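Local coordinates for SusD superfamily protein (Bacteroides thetaiotaomicron VPI-5482, PDB 3HDX) that probably binds polysaccharide at the outer membrane, as SusD-family proteins do in carbohydrate uptake, at residues 422-425 and 426-429; 428-431 and 432-436; 415-418 and 419-422; 302-306 and 307-311; 31-34 and 35-38. One frame throughout, in Å; residues are numbered along the deposited sequence.

Interaction 1: 422-425 and 426-429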
# COMPACT_ATOMS: atom_id res chain seq x y z
N ARG A 422 3.03 -10.47 10.73
CA ARG A 422 4.47 -10.63 10.76
C ARG A 422 5.18 -10.17 9.47
O ARG A 422 6.13 -9.39 9.51
CB ARG A 422 4.84 -12.09 11.08
CG ARG A 422 4.47 -12.50 12.48
CD ARG A 422 4.96 -13.87 12.82
NE ARG A 422 4.17 -14.90 12.17
CZ ARG A 422 3.13 -15.54 12.71
NH1 ARG A 422 2.71 -15.30 13.94
NH2 ARG A 422 2.51 -16.47 11.99
N GLU A 423 4.71 -10.67 8.35
CA GLU A 423 5.39 -10.44 7.09
C GLU A 423 5.34 -9.03 6.59
O GLU A 423 6.36 -8.52 6.13
CB GLU A 423 4.82 -11.40 6.01
CG GLU A 423 5.50 -11.32 4.67
CD GLU A 423 7.01 -11.65 4.72
OE1 GLU A 423 7.42 -12.40 5.62
OE2 GLU A 423 7.74 -11.19 3.78
N LEU A 424 4.19 -8.40 6.75
CA LEU A 424 3.96 -7.08 6.19
C LEU A 424 4.08 -5.95 7.22
O LEU A 424 3.70 -4.79 6.95
CB LEU A 424 2.59 -7.05 5.47
CG LEU A 424 2.36 -8.15 4.42
CD1 LEU A 424 0.89 -8.19 3.93
CD2 LEU A 424 3.30 -7.94 3.22
N MSE A 425 4.65 -6.26 8.38
CA MSE A 425 4.82 -5.27 9.45
C MSE A 425 5.59 -4.04 8.92
O MSE A 425 6.65 -4.18 8.31
CB MSE A 425 5.55 -5.93 10.63
CG MSE A 425 5.64 -5.06 11.88
SE MSE A 425 6.34 -6.04 13.38
CE MSE A 425 4.86 -7.15 13.87
N GLY A 426 5.02 -2.86 9.14
CA GLY A 426 5.62 -1.64 8.66
C GLY A 426 5.41 -1.29 7.18
O GLY A 426 5.99 -0.29 6.69
N GLU A 427 4.55 -2.06 6.49
CA GLU A 427 4.25 -1.83 5.07
C GLU A 427 2.85 -1.29 4.79
O GLU A 427 2.38 -1.32 3.65
CB GLU A 427 4.54 -3.09 4.27
CG GLU A 427 6.00 -3.53 4.36
CD GLU A 427 6.28 -4.81 3.66
OE1 GLU A 427 5.81 -5.05 2.49
OE2 GLU A 427 7.01 -5.65 4.26
N GLY A 428 2.19 -0.77 5.82
CA GLY A 428 0.90 -0.09 5.66
C GLY A 428 -0.31 -0.98 5.50
O GLY A 428 -1.35 -0.52 5.03
N TRP A 429 -0.22 -2.22 5.98
CA TRP A 429 -1.29 -3.23 5.85
C TRP A 429 -2.12 -3.55 7.07
O TRP A 429 -3.30 -3.86 6.93
CB TRP A 429 -0.72 -4.55 5.30
CG TRP A 429 -0.49 -4.48 3.83
CD1 TRP A 429 0.69 -4.45 3.17
CD2 TRP A 429 -1.52 -4.42 2.86
NE1 TRP A 429 0.47 -4.34 1.80
CE2 TRP A 429 -0.88 -4.30 1.58
CE3 TRP A 429 -2.93 -4.39 2.94
CZ2 TRP A 429 -1.60 -4.14 0.40
CZ3 TRP A 429 -3.65 -4.27 1.76
CH2 TRP A 429 -2.98 -4.14 0.51
O HOH W 1 1.48 -3.46 7.97
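Glu427 folds back over the turn that ends helix 409-423, a type II beta turn from Leu424 to Glu427 closed by the bond from Glu427 N to Leu424 O (2.9 Å). Its CB rests 3.3 Å from Leu424 O. CG, set anti to the carbonyl carbon (chi1 -60°), stays near that same oxygen, and the extended chain then carries CD across Leu424 at about a right angle. At the tip OE1 lies 3.9 Å from Leu424 CD2, while OE2 points to the salt bridges it makes with Lys337 and Arg362. Cutting the residue back to alanine is likely to leave Lys337 and Arg362 short of a carboxylate and open a gap beside Leu424. Gly426 takes the third position of the turn with positive phi (80°), where a CB would clash with Met425 O. Beyond the turn, a water bridges Leu424 O and Trp429 N. Leu424 CD1 makes an off-centre CH-pi contact with the five-membered ring of Trp429, 4.2 Å from its centroid. The turn is buried and links helix 409-423 to helix 430-441, with Leu424 and Trp429 both packed against Asp365 of helix 363-376.

Interaction 2: 428-431 and 432-436; sequences GWRW and YDLVR. With EDO (1,2-ethanediol), chain E.
Asp433 N reaches back to Trp429 O at 2.9 Å, the first of the backbone bonds that start helix 430-441 in the alpha-helical SusD fold; Leu434 and Val435 donate in the same way to Arg430 O and Trp431 O. The side chain of Asp433 is gripped end-on by Arg436, an i to i+3 salt bridge in which NH1 and NH2 each lie 2.9 Å from Asp433 OD1. NH1 meets the anti lone pair of OD1, whereas NH2 comes from above the carboxylate plane. Each charge has a second mate, Arg420 at Asp433 OD2 and Glu372 at Arg436 NE, and the shared ion network probably keeps the buried carboxylate ionised.

At the partly exposed side, Arg430 presents its guanidinium edge to an ethanediol, probably from the crystallisation liquor; NH1 binds O1 at 2.8 Å, and NH2 bonds to both hydroxyls. Leu434 CD2 covers one guanidinium face, 3.6 Å from Arg430 CZ.

Packing takes over elsewhere. Trp429 CE3 lies 3.5 Å from Asp433 OD1, the indole and carboxylate planes being only 17° apart. Trp431, its CG anti to the backbone N (chi1 166°), swings its indole forward along the helix, where Val435 CG2 sits over the six-membered ring. The same indole turns its edge to Tyr432 in a T-shaped pair, planes at 65°, with Trp431 CD1 over the phenol face. At that phenol's edge, in its plane, Gly428 O lies 3.3 Å from Tyr432 CE2.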
# COMPACT_ATOMS: atom_id res chain seq x y z
N GLY A 428 2.19 -0.77 5.82
CA GLY A 428 0.90 -0.09 5.66
C GLY A 428 -0.31 -0.98 5.50
O GLY A 428 -1.35 -0.52 5.03
N TRP A 429 -0.22 -2.22 5.98
CA TRP A 429 -1.29 -3.23 5.85
C TRP A 429 -2.12 -3.55 7.07
O TRP A 429 -3.30 -3.86 6.93
CB TRP A 429 -0.72 -4.55 5.30
CG TRP A 429 -0.49 -4.48 3.83
CD1 TRP A 429 0.69 -4.45 3.17
CD2 TRP A 429 -1.52 -4.42 2.86
NE1 TRP A 429 0.47 -4.34 1.80
CE2 TRP A 429 -0.88 -4.30 1.58
CE3 TRP A 429 -2.93 -4.39 2.94
CZ2 TRP A 429 -1.60 -4.14 0.40
CZ3 TRP A 429 -3.65 -4.27 1.76
CH2 TRP A 429 -2.98 -4.14 0.51
N ARG A 430 -1.51 -3.48 8.26
CA ARG A 430 -2.14 -4.01 9.47
C ARG A 430 -3.58 -3.55 9.72
O ARG A 430 -4.45 -4.35 10.00
CB ARG A 430 -1.25 -3.76 10.68
CG ARG A 430 -1.75 -4.25 11.99
CD ARG A 430 -2.03 -5.75 12.07
NE ARG A 430 -2.42 -6.09 13.42
CZ ARG A 430 -3.03 -7.21 13.83
NH1 ARG A 430 -3.32 -8.21 13.00
NH2 ARG A 430 -3.32 -7.35 15.11
N TRP A 431 -3.81 -2.26 9.66
CA TRP A 431 -5.15 -1.72 9.96
C TRP A 431 -6.20 -2.26 8.96
O TRP A 431 -7.25 -2.74 9.35
CB TRP A 431 -5.15 -0.18 9.97
CG TRP A 431 -6.53 0.36 9.93
CD1 TRP A 431 -7.13 0.95 8.87
CD2 TRP A 431 -7.55 0.22 10.94
NE1 TRP A 431 -8.45 1.22 9.16
CE2 TRP A 431 -8.73 0.78 10.43
CE3 TRP A 431 -7.56 -0.31 12.22
CZ2 TRP A 431 -9.92 0.85 11.17
CZ3 TRP A 431 -8.74 -0.27 12.97
CH2 TRP A 431 -9.90 0.31 12.44
N TYR A 432 -5.89 -2.17 7.67
CA TYR A 432 -6.82 -2.65 6.64
C TYR A 432 -7.05 -4.17 6.79
O TYR A 432 -8.17 -4.65 6.66
CB TYR A 432 -6.32 -2.29 5.25
CG TYR A 432 -5.98 -0.85 5.10
CD1 TYR A 432 -6.98 0.12 5.17
CD2 TYR A 432 -4.65 -0.43 4.98
CE1 TYR A 432 -6.67 1.46 5.09
CE2 TYR A 432 -4.32 0.92 4.89
CZ TYR A 432 -5.34 1.86 4.95
OH TYR A 432 -5.03 3.21 4.82
N ASP A 433 -5.97 -4.89 7.07
CA ASP A 433 -6.02 -6.31 7.34
C ASP A 433 -6.90 -6.62 8.54
O ASP A 433 -7.67 -7.59 8.53
CB ASP A 433 -4.63 -6.88 7.57
CG ASP A 433 -3.80 -6.98 6.29
OD1 ASP A 433 -4.28 -6.70 5.18
OD2 ASP A 433 -2.62 -7.39 6.40
N LEU A 434 -6.84 -5.78 9.59
CA LEU A 434 -7.69 -6.03 10.79
C LEU A 434 -9.16 -5.95 10.42
O LEU A 434 -9.96 -6.75 10.93
CB LEU A 434 -7.37 -5.02 11.89
CG LEU A 434 -6.19 -5.39 12.79
CD1 LEU A 434 -5.80 -4.18 13.64
CD2 LEU A 434 -6.56 -6.57 13.69
N VAL A 435 -9.50 -4.99 9.54
CA VAL A 435 -10.89 -4.83 9.08
C VAL A 435 -11.31 -6.04 8.22
O VAL A 435 -12.36 -6.64 8.47
CB VAL A 435 -11.09 -3.48 8.33
CG1 VAL A 435 -12.50 -3.40 7.71
CG2 VAL A 435 -10.80 -2.25 9.25
N ARG A 436 -10.50 -6.44 7.23
CA ARG A 436 -10.89 -7.61 6.41
C ARG A 436 -10.99 -8.87 7.29
O ARG A 436 -11.89 -9.67 7.13
CB ARG A 436 -9.90 -7.87 5.27
CG ARG A 436 -9.82 -6.74 4.26
CD ARG A 436 -9.28 -7.19 2.90
NE ARG A 436 -8.13 -8.06 3.06
CZ ARG A 436 -6.93 -7.64 3.47
NH1 ARG A 436 -6.64 -6.33 3.62
NH2 ARG A 436 -5.98 -8.55 3.71
C1 EDO E . -5.66 -10.25 15.45
O1 EDO E . -4.40 -10.07 14.79
C2 EDO E . -5.53 -9.96 16.93
O2 EDO E . -5.13 -8.60 17.08

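Interaction 3: 415-418 and 419-422. With EDO (1,2-ethanediol), chain E.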
# COMPACT_ATOMS: atom_id res chain seq x y z
N GLU A 415 -4.80 -17.46 11.46
CA GLU A 415 -3.35 -17.66 11.27
C GLU A 415 -2.78 -16.97 10.02
O GLU A 415 -1.68 -16.41 10.07
CB GLU A 415 -2.96 -19.14 11.33
CG GLU A 415 -1.46 -19.39 11.24
CD GLU A 415 -0.64 -18.72 12.32
OE1 GLU A 415 -1.17 -18.39 13.42
OE2 GLU A 415 0.56 -18.53 12.05
N ILE A 416 -3.54 -16.98 8.93
CA ILE A 416 -3.15 -16.23 7.72
C ILE A 416 -2.99 -14.75 8.08
O ILE A 416 -1.99 -14.13 7.66
CB ILE A 416 -4.17 -16.39 6.59
CG1 ILE A 416 -4.17 -17.85 6.07
CG2 ILE A 416 -3.86 -15.44 5.41
CD1 ILE A 416 -5.34 -18.27 5.24
N PHE A 417 -3.94 -14.19 8.85
CA PHE A 417 -3.77 -12.80 9.30
C PHE A 417 -2.58 -12.58 10.25
O PHE A 417 -1.96 -11.54 10.18
CB PHE A 417 -5.08 -12.22 9.82
CG PHE A 417 -5.98 -11.84 8.71
CD1 PHE A 417 -5.75 -10.66 8.00
CD2 PHE A 417 -7.04 -12.65 8.32
CE1 PHE A 417 -6.58 -10.29 6.94
CE2 PHE A 417 -7.85 -12.28 7.27
CZ PHE A 417 -7.62 -11.12 6.57
N GLU A 418 -2.23 -13.57 11.08
CA GLU A 418 -1.02 -13.43 11.91
C GLU A 418 0.22 -13.48 11.04
O GLU A 418 1.20 -12.81 11.34
CB GLU A 418 -0.95 -14.53 12.98
CG GLU A 418 -2.04 -14.42 14.01
CD GLU A 418 -2.14 -13.06 14.70
OE1 GLU A 418 -1.10 -12.53 15.10
OE2 GLU A 418 -3.28 -12.53 14.84
N GLU A 419 0.20 -14.29 9.98
CA GLU A 419 1.34 -14.32 9.05
C GLU A 419 1.48 -12.97 8.33
O GLU A 419 2.60 -12.46 8.13
CB GLU A 419 1.28 -15.50 8.08
CG GLU A 419 2.64 -15.75 7.36
CD GLU A 419 3.77 -16.16 8.28
OE1 GLU A 419 3.54 -16.72 9.38
OE2 GLU A 419 4.93 -15.97 7.87
N ARG A 420 0.37 -12.40 7.88
CA ARG A 420 0.42 -11.05 7.31
C ARG A 420 0.97 -10.02 8.33
O ARG A 420 1.71 -9.09 7.98
CB ARG A 420 -0.98 -10.62 6.85
CG ARG A 420 -1.50 -11.39 5.67
CD ARG A 420 -2.86 -10.90 5.15
NE ARG A 420 -2.80 -9.53 4.61
CZ ARG A 420 -2.43 -9.20 3.38
NH1 ARG A 420 -2.19 -10.11 2.43
NH2 ARG A 420 -2.37 -7.92 3.07
N ARG A 421 0.52 -10.16 9.57
CA ARG A 421 0.93 -9.27 10.66
C ARG A 421 2.45 -9.28 10.78
O ARG A 421 3.06 -8.24 10.93
CB ARG A 421 0.30 -9.72 11.96
CG ARG A 421 0.49 -8.83 13.18
CD ARG A 421 -0.20 -9.49 14.34
NE ARG A 421 -0.33 -8.61 15.53
CZ ARG A 421 -0.88 -9.00 16.67
NH1 ARG A 421 -1.35 -10.22 16.83
NH2 ARG A 421 -1.00 -8.11 17.67
N ARG A 422 3.03 -10.47 10.73
CA ARG A 422 4.47 -10.63 10.76
C ARG A 422 5.18 -10.17 9.47
O ARG A 422 6.13 -9.39 9.51
CB ARG A 422 4.84 -12.09 11.08
CG ARG A 422 4.47 -12.50 12.48
CD ARG A 422 4.96 -13.87 12.82
NE ARG A 422 4.17 -14.90 12.17
CZ ARG A 422 3.13 -15.54 12.71
NH1 ARG A 422 2.71 -15.30 13.94
NH2 ARG A 422 2.51 -16.47 11.99
C1 EDO E . -5.66 -10.25 15.45
O1 EDO E . -4.40 -10.07 14.79
C2 EDO E . -5.53 -9.96 16.93
O2 EDO E . -5.13 -8.60 17.08
O HOH W 2 1.75 -18.85 9.59
O HOH W 3 0.63 -17.13 15.00
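Glu419 opens the second turn of this stretch of helix 409-423 by donating its N to Glu415 O. Its OE1 then shares Arg422 with Glu415, while OE2 goes to a salt bridge with Arg311. The two carboxylate oxygens, Glu415 OE2 and Glu419 OE1, stand 4.4 Å apart, and one water donates to both.

Arg420 lies alongside Phe417, pointing the same way, with Arg420 CD 4.1 Å from Phe417 CD1. Its guanidinium leaves the pair for salt bridges to Asp365 and Asp433.

Arg421 also runs beside its partner, Glu418. The arginine is fully extended from CG to NE, and NH1 meets the syn lone pair of Glu418 OE1 at 2.9 Å, with the carboxylate and guanidinium planes 70° apart. Glu418 OE2 accepts from ethanediol O1 (2.7 Å), and Arg421 NH2 has a further salt bridge to Asp45.

Arg422 bends at chi3 (-75°), which folds its guanidinium back over the helix so that Glu418 O lies above its centre. In its plane, NH2 bonds to Glu415 OE2 and Glu419 OE1, each at 2.8 Å. A leucine in its place would probably leave these two carboxylates facing each other without the cation between them. The chemistry thus implies a network in which Arg422, with Arg311 at Glu419, offsets the crowding of the two carboxylates and probably helps both stay ionised.

Interaction 4: 302-306 and 307-311. With EDO (1,2-ethanediol), chain G.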
# COMPACT_ATOMS: atom_id res chain seq x y z
N SER A 302 4.67 -11.71 21.81
CA SER A 302 3.29 -12.14 21.62
C SER A 302 3.04 -12.49 20.15
O SER A 302 2.37 -13.46 19.82
CB SER A 302 2.30 -11.04 22.06
OG SER A 302 2.38 -10.80 23.46
N ILE A 303 3.60 -11.67 19.26
CA ILE A 303 3.38 -11.78 17.80
C ILE A 303 4.21 -12.85 17.14
O ILE A 303 3.70 -13.59 16.30
CB ILE A 303 3.65 -10.41 17.11
CG1 ILE A 303 2.60 -9.38 17.62
CG2 ILE A 303 3.55 -10.56 15.58
CD1 ILE A 303 2.89 -7.94 17.26
N PHE A 304 5.50 -12.89 17.51
CA PHE A 304 6.45 -13.88 16.99
C PHE A 304 6.54 -14.95 18.05
O PHE A 304 7.12 -14.73 19.11
CB PHE A 304 7.79 -13.22 16.72
CG PHE A 304 7.74 -12.18 15.65
CD1 PHE A 304 7.86 -12.54 14.30
CD2 PHE A 304 7.59 -10.82 15.97
CE1 PHE A 304 7.83 -11.61 13.31
CE2 PHE A 304 7.52 -9.87 14.96
CZ PHE A 304 7.68 -10.27 13.61
N THR A 305 5.98 -16.12 17.71
CA THR A 305 5.80 -17.21 18.66
C THR A 305 6.83 -18.32 18.53
O THR A 305 6.83 -19.23 19.35
CB THR A 305 4.40 -17.84 18.47
OG1 THR A 305 4.25 -18.39 17.13
CG2 THR A 305 3.28 -16.74 18.66
N ASN A 306 7.69 -18.23 17.53
CA ASN A 306 8.65 -19.29 17.22
C ASN A 306 10.01 -18.65 17.06
O ASN A 306 10.18 -17.79 16.19
CB ASN A 306 8.18 -19.99 15.93
CG ASN A 306 9.03 -21.18 15.53
OD1 ASN A 306 10.19 -21.28 15.85
ND2 ASN A 306 8.44 -22.05 14.71
N PHE A 307 11.00 -19.08 17.86
CA PHE A 307 12.34 -18.50 17.74
C PHE A 307 13.06 -18.72 16.42
O PHE A 307 14.03 -18.01 16.14
CB PHE A 307 13.23 -18.76 18.97
CG PHE A 307 13.70 -20.19 19.17
CD1 PHE A 307 14.54 -20.85 18.28
CD2 PHE A 307 13.27 -20.86 20.29
CE1 PHE A 307 14.97 -22.13 18.54
CE2 PHE A 307 13.71 -22.15 20.57
CZ PHE A 307 14.53 -22.79 19.67
N ASP A 308 12.59 -19.68 15.62
CA ASP A 308 13.13 -19.89 14.28
C ASP A 308 12.63 -18.90 13.24
O ASP A 308 13.12 -18.94 12.12
CB ASP A 308 12.90 -21.33 13.85
CG ASP A 308 13.72 -22.32 14.70
OD1 ASP A 308 14.93 -22.05 15.06
OD2 ASP A 308 13.13 -23.29 15.11
N ASP A 309 11.66 -18.05 13.60
CA ASP A 309 11.15 -17.01 12.69
C ASP A 309 12.31 -16.08 12.30
O ASP A 309 12.88 -15.39 13.17
CB ASP A 309 10.02 -16.26 13.35
CG ASP A 309 9.22 -15.44 12.37
OD1 ASP A 309 9.82 -14.71 11.54
OD2 ASP A 309 7.98 -15.58 12.41
N LEU A 310 12.66 -16.10 11.01
CA LEU A 310 13.78 -15.28 10.53
C LEU A 310 13.58 -13.78 10.71
O LEU A 310 14.55 -13.03 10.74
CB LEU A 310 14.13 -15.56 9.05
CG LEU A 310 14.66 -16.97 8.76
CD1 LEU A 310 14.83 -17.20 7.28
CD2 LEU A 310 16.00 -17.18 9.50
N ARG A 311 12.34 -13.32 10.80
CA ARG A 311 12.08 -11.89 11.00
C ARG A 311 12.44 -11.44 12.42
O ARG A 311 12.84 -10.28 12.60
CB ARG A 311 10.60 -11.61 10.72
CG ARG A 311 10.20 -11.89 9.23
CD ARG A 311 8.75 -12.10 8.99
NE ARG A 311 8.25 -13.36 9.59
CZ ARG A 311 7.21 -14.08 9.15
NH1 ARG A 311 6.55 -13.76 8.04
NH2 ARG A 311 6.82 -15.15 9.82
C1 EDO G . 4.60 -22.62 14.58
O1 EDO G . 5.50 -21.76 13.85
C2 EDO G . 5.26 -23.24 15.79
O2 EDO G . 5.72 -22.23 16.70
O HOH W 4 6.65 -16.78 14.58
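Asn306 opens a type I beta turn that ends at Asp309, and accepts two backbone bonds within it. Its backbone O accepts from Asp309 N at 3.0 Å, the donor standing above the carbonyl plane, while its side-chain OD1 takes Asp308 N at 2.9 Å. With CG anti to the backbone N (chi1 -176°), the amide swings forward over the turn, which lets OD1 reach the N-H of Asp308. The other end of the amide, ND2, donates almost straight to ethanediol O1 (3.1 Å).

Asp309 is itself fixed by Arg311. Its OD1 accepts from Arg311 N, an Asx turn, and also from Arg311 NE (2.8 Å), while OD2 receives Arg311 NH2 at 2.9 Å. This side-on, two-nitrogen grip uses one carboxylate oxygen for each nitrogen and holds the acid and the guanidinium against turning. Water 4 adds a bond to OD2 and accepts from Thr305 N.

Phe304 backs the pair. Asp309 OD2 lies at its ring edge, 3.6 Å from Phe304 CD1, with carboxylate and ring planes 86° apart, and Arg311 CB touches Phe304 CE1 at 3.8 Å. Ile303 CG2 covers one ring face.

Farther out, Arg311 NH1 forms salt bridges to Glu419 and Glu423, and Phe304 touches Arg422. The loop leaving helix 297-303 is thereby joined to helix 409-423, while Leu310 and Arg311 pack on Ile237 of helix 237-241.

Interaction 5: 31-34 and 35-38; sequences DNNT and HWIC
Asn33 O takes two backbone donors as helix 34-41 begins: Ile37 N at 2.9 Å, nearly straight (170°), and, weakly, Trp36 N. Thr34 O follows with Cys38 N at 2.8 Å. Asn33 occupies the N-cap position, yet its side chain makes no capping bond. Thr34, the first residue of the helix, is tied back to the preceding loop, where Asp31 O accepts from both its N and its OG1, the hydroxyl OG1 coming to 2.7 Å from Asp31 O. These paired bonds brace the tight link from helix 11-30, in which Asn32 and Asn33 both have positive phi.

The packing is of small apolar groups and one indole. Asn33 CA lies at the edge of the Trp36 ring, in its plane, 3.8 Å from Trp36 CE3, and Asn33 CB is 3.9 Å from the same Trp36 CE3. On the ring's face sits His35 CB. Ile37 CG1, anti to its own carbonyl carbon (chi1 -70°), reaches back along the helix to 3.5 Å from Asn32 O. Thr34 CG2 meets Cys38 SG at 3.9 Å, one turn on.

His35 bonds through ND1 to Tyr124 in helix 104-129. Around the helix start, Ile37 rests on helix 52-58 and Cys38 on Val72 of helix 67-73, while His35 and Trp36 both touch Ile358 of strand 358-361.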
# COMPACT_ATOMS: atom_id res chain seq x y z
N ASP A 31 2.77 12.18 2.37
CA ASP A 31 2.59 13.41 3.13
C ASP A 31 2.10 13.08 4.55
O ASP A 31 1.20 12.25 4.76
CB ASP A 31 1.71 14.42 2.38
CG ASP A 31 2.45 15.13 1.19
OD1 ASP A 31 3.65 14.88 0.88
OD2 ASP A 31 1.77 15.96 0.53
N ASN A 32 2.76 13.69 5.53
CA ASN A 32 2.50 13.44 6.96
C ASN A 32 2.56 11.95 7.34
O ASN A 32 1.95 11.52 8.32
CB ASN A 32 1.17 14.08 7.38
CG ASN A 32 1.22 15.60 7.25
OD1 ASN A 32 0.44 16.20 6.51
ND2 ASN A 32 2.19 16.20 7.91
N ASN A 33 3.35 11.18 6.58
CA ASN A 33 3.49 9.75 6.79
C ASN A 33 2.16 8.98 6.74
O ASN A 33 2.00 7.94 7.38
CB ASN A 33 4.28 9.47 8.09
CG ASN A 33 5.70 9.92 8.00
OD1 ASN A 33 6.31 9.76 6.95
ND2 ASN A 33 6.20 10.57 9.05
N THR A 34 1.25 9.48 5.91
CA THR A 34 -0.07 8.91 5.71
C THR A 34 -0.09 7.39 5.62
O THR A 34 -0.85 6.73 6.29
CB THR A 34 -0.77 9.53 4.45
OG1 THR A 34 -1.14 10.88 4.74
CG2 THR A 34 -1.99 8.69 4.00
N HIS A 35 0.78 6.84 4.78
CA HIS A 35 0.74 5.40 4.53
C HIS A 35 0.85 4.56 5.80
O HIS A 35 0.06 3.64 6.04
CB HIS A 35 1.82 5.03 3.50
CG HIS A 35 1.75 3.60 3.03
ND1 HIS A 35 0.68 3.07 2.34
CD2 HIS A 35 2.68 2.61 3.11
CE1 HIS A 35 0.94 1.81 2.05
NE2 HIS A 35 2.14 1.50 2.51
N TRP A 36 1.77 4.98 6.67
CA TRP A 36 2.06 4.28 7.92
C TRP A 36 1.12 4.69 9.03
O TRP A 36 0.75 3.85 9.85
CB TRP A 36 3.54 4.44 8.29
CG TRP A 36 4.38 4.03 7.11
CD1 TRP A 36 4.71 2.77 6.72
CD2 TRP A 36 4.87 4.91 6.09
NE1 TRP A 36 5.40 2.80 5.54
CE2 TRP A 36 5.51 4.10 5.12
CE3 TRP A 36 4.83 6.31 5.89
CZ2 TRP A 36 6.10 4.65 3.97
CZ3 TRP A 36 5.41 6.85 4.74
CH2 TRP A 36 6.02 6.01 3.79
N ILE A 37 0.77 5.98 9.06
CA ILE A 37 -0.16 6.51 10.06
C ILE A 37 -1.52 5.82 9.90
O ILE A 37 -2.10 5.30 10.88
CB ILE A 37 -0.32 8.06 9.91
CG1 ILE A 37 0.97 8.79 10.34
CG2 ILE A 37 -1.56 8.55 10.65
CD1 ILE A 37 1.36 8.67 11.76
N CYS A 38 -1.99 5.75 8.66
CA CYS A 38 -3.29 5.14 8.37
C CYS A 38 -3.28 3.62 8.33
O CYS A 38 -4.34 3.02 8.61
CB CYS A 38 -3.88 5.70 7.06
SG CYS A 38 -4.15 7.46 7.06

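Interactions 3, 1 and 2 follow one another along the chain: helix 409-423, its terminal turn and helix 430-441, with interaction 1 about 9 Å, centre to centre, from both interaction 2 and interaction 3. The helices are tied by a salt bridge from Arg420 NE to Asp433 OD2 (2.8 Å), and both touch one ethanediol, bound by Glu418 and Arg430. Interaction 4 joins from the side: Arg311 NH1 reaches Glu419 OE2 at 2.7 Å and Glu423 OE1 at 2.9 Å. Interaction 5, in the N-terminal part of the chain, meets the turn of interaction 1, where His35 NE2 probably bonds to Glu427 O (3.0 Å). Interactions 4 and 5 lie about 27 Å apart between centres.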